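Local coordinates for ferritin light chain (Trichoplusia ni, PDB 1Z6O), which stores iron in a soluble, non-toxic form as one of twelve light chains that assemble with twelve heavy chains, and probably helps nucleate the ferrihydrite core, at residues T39-Y44 against I91-K96. Sequence-based numbering, arbitrary orientation.
Sequences TELQAY and IKHVTK
Lys92 O takes two donors from one face of its carbonyl plane, Lys96 N at 2.8 Å and the hydroxyl Thr95 OG1 at 3.0 Å, the latter from above that plane, near the end of helix 70-96. No hydrogen bond passes between 91-96 and 39-44; there the meeting is apolar and falls on Leu41 and Val94. The two side chains run alongside one another, pointing opposite ways, Leu41 CD2 coming to 3.7 Å from Val94 CG2, with Leu41 CG close behind. Val94 keeps CG1 anti to its backbone N (chi1 163°), which leaves CG2 beside that nitrogen and turned to the leucine. Gln42 lies across the valine at about a right angle, its CG at 4.1 Å from both Val94 CG1 and Val94 CG2; beyond CG the chain runs on extended and takes the amide away from the valine to weak hydrogen bonds with Asp99 and Asn102, just beyond the end of helix 70-96. Leu41 CD2 also approaches the imidazole of His93 obliquely, 4.1 Å from His93 CD2. The ring is gripped from helix 157-190, by a hydrogen bond between His93 NE2 and Glu158 OE2 and by stacking on Tyr162; Ile159 touches both His93 and Leu41. The segment axes approach to 9.6 Å and run nearly antiparallel, at 158°, with Gln42 level with Val94, as expected for the first two helices of the ferritin four-helix bundle. Outward, Lys96 forms a salt bridge with Glu173 of a second light chain, and Ile91, Lys92 and Thr95 pack on a heavy chain. At this level 91-96 offers 39-44 the valine methyls and one ring carbon of His93, while His93 NE2 and Lys96 NZ bond to other partners, so this join rests on van der Waals contact and the burial of apolar surface.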
loop_
_atom_site.group_PDB
_atom_site.type_symbol
_atom_site.label_atom_id
_atom_site.label_comp_id
_atom_site.label_asym_id
_atom_site.label_seq_id
_atom_site.Cartn_x
_atom_site.Cartn_y
_atom_site.Cartn_z
ATOM N N THR A 39 38.554 -1.182 -45.613
ATOM C CA THR A 39 38.016 -2.261 -46.430
ATOM C C THR A 39 37.910 -3.552 -45.621
ATOM O O THR A 39 36.983 -4.338 -45.830
ATOM C CB THR A 39 38.878 -2.505 -47.705
ATOM O OG1 THR A 39 40.238 -2.707 -47.325
ATOM C CG2 THR A 39 38.800 -1.296 -48.641
ATOM N N GLU A 40 38.843 -3.782 -44.699
ATOM C CA GLU A 40 38.765 -5.000 -43.879
ATOM C C GLU A 40 37.514 -4.979 -42.987
ATOM O O GLU A 40 36.898 -6.017 -42.758
ATOM C CB GLU A 40 40.008 -5.149 -42.993
ATOM C CG GLU A 40 41.255 -5.547 -43.773
ATOM C CD GLU A 40 41.120 -6.914 -44.433
ATOM O OE1 GLU A 40 41.681 -7.087 -45.537
ATOM O OE2 GLU A 40 40.467 -7.817 -43.850
ATOM N N LEU A 41 37.144 -3.805 -42.483
ATOM C CA LEU A 41 35.953 -3.725 -41.639
ATOM C C LEU A 41 34.719 -4.076 -42.476
ATOM O O LEU A 41 33.813 -4.770 -42.008
ATOM C CB LEU A 41 35.817 -2.326 -41.035
ATOM C CG LEU A 41 34.781 -2.236 -39.904
ATOM C CD1 LEU A 41 35.223 -3.137 -38.732
ATOM C CD2 LEU A 41 34.631 -0.779 -39.444
ATOM N N GLN A 42 34.676 -3.607 -43.722
ATOM C CA GLN A 42 33.551 -3.943 -44.594
ATOM C C GLN A 42 33.516 -5.451 -44.843
ATOM O O GLN A 42 32.447 -6.065 -44.819
ATOM C CB GLN A 42 33.673 -3.219 -45.939
ATOM C CG GLN A 42 33.486 -1.708 -45.845
ATOM C CD GLN A 42 33.721 -1.033 -47.184
ATOM O OE1 GLN A 42 33.212 -1.482 -48.200
ATOM N NE2 GLN A 42 34.480 0.049 -47.184
ATOM N N ALA A 43 34.676 -6.051 -45.102
ATOM C CA ALA A 43 34.725 -7.497 -45.340
ATOM C C ALA A 43 34.356 -8.277 -44.066
ATOM O O ALA A 43 33.911 -9.419 -44.139
ATOM C CB ALA A 43 36.138 -7.919 -45.829
ATOM N N TYR A 44 34.552 -7.664 -42.902
ATOM C CA TYR A 44 34.223 -8.322 -41.630
ATOM C C TYR A 44 32.695 -8.381 -41.471
ATOM O O TYR A 44 32.159 -9.350 -40.931
ATOM C CB TYR A 44 34.864 -7.551 -40.460
ATOM C CG TYR A 44 34.995 -8.353 -39.168
ATOM C CD1 TYR A 44 35.339 -9.712 -39.190
ATOM C CD2 TYR A 44 34.862 -7.730 -37.929
ATOM C CE1 TYR A 44 35.560 -10.427 -37.998
ATOM C CE2 TYR A 44 35.076 -8.432 -36.732
ATOM C CZ TYR A 44 35.427 -9.776 -36.776
ATOM O OH TYR A 44 35.652 -10.461 -35.592
ATOM N N ILE A 91 28.082 -2.556 -40.142
ATOM C CA ILE A 91 27.669 -1.676 -41.237
ATOM C C ILE A 91 27.467 -0.262 -40.687
ATOM O O ILE A 91 27.883 0.720 -41.301
ATOM C CB ILE A 91 26.349 -2.174 -41.890
ATOM C CG1 ILE A 91 26.628 -3.441 -42.714
ATOM C CG2 ILE A 91 25.736 -1.063 -42.776
ATOM C CD1 ILE A 91 25.348 -4.171 -43.172
ATOM N N LYS A 92 26.827 -0.155 -39.528
ATOM C CA LYS A 92 26.614 1.157 -38.927
ATOM C C LYS A 92 27.938 1.801 -38.512
ATOM O O LYS A 92 28.084 3.021 -38.600
ATOM C CB LYS A 92 25.680 1.059 -37.714
ATOM C CG LYS A 92 24.214 0.763 -38.111
ATOM C CD LYS A 92 23.332 0.596 -36.881
ATOM C CE LYS A 92 21.861 0.442 -37.288
ATOM N NZ LYS A 92 20.988 0.169 -36.097
ATOM N N HIS A 93 28.908 1.001 -38.072
ATOM C CA HIS A 93 30.193 1.581 -37.681
ATOM C C HIS A 93 30.952 2.105 -38.905
ATOM O O HIS A 93 31.587 3.162 -38.857
ATOM C CB HIS A 93 31.072 0.553 -36.951
ATOM C CG HIS A 93 32.128 1.191 -36.104
ATOM N ND1 HIS A 93 31.897 1.577 -34.802
ATOM C CD2 HIS A 93 33.385 1.601 -36.402
ATOM C CE1 HIS A 93 32.966 2.200 -34.332
ATOM N NE2 HIS A 93 33.883 2.229 -35.284
ATOM N N VAL A 94 30.898 1.347 -39.995
ATOM C CA VAL A 94 31.533 1.738 -41.257
ATOM C C VAL A 94 30.998 3.121 -41.681
ATOM O O VAL A 94 31.769 4.020 -42.057
ATOM C CB VAL A 94 31.214 0.683 -42.372
ATOM C CG1 VAL A 94 31.486 1.257 -43.772
ATOM C CG2 VAL A 94 32.061 -0.584 -42.140
ATOM N N THR A 95 29.681 3.305 -41.613
ATOM C CA THR A 95 29.106 4.593 -42.008
ATOM C C THR A 95 29.333 5.672 -40.957
ATOM O O THR A 95 29.438 6.853 -41.291
ATOM C CB THR A 95 27.599 4.485 -42.319
ATOM O OG1 THR A 95 26.898 3.988 -41.174
ATOM C CG2 THR A 95 27.377 3.545 -43.505
ATOM N N LYS A 96 29.407 5.280 -39.689
ATOM C CA LYS A 96 29.674 6.262 -38.636
ATOM C C LYS A 96 31.035 6.927 -38.892
ATOM O O LYS A 96 31.206 8.126 -38.657
ATOM C CB LYS A 96 29.702 5.585 -37.255
ATOM C CG LYS A 96 30.117 6.550 -36.137
ATOM C CD LYS A 96 29.780 6.027 -34.735
ATOM C CE LYS A 96 30.590 4.808 -34.376
ATOM N NZ LYS A 96 30.245 4.329 -33.000
#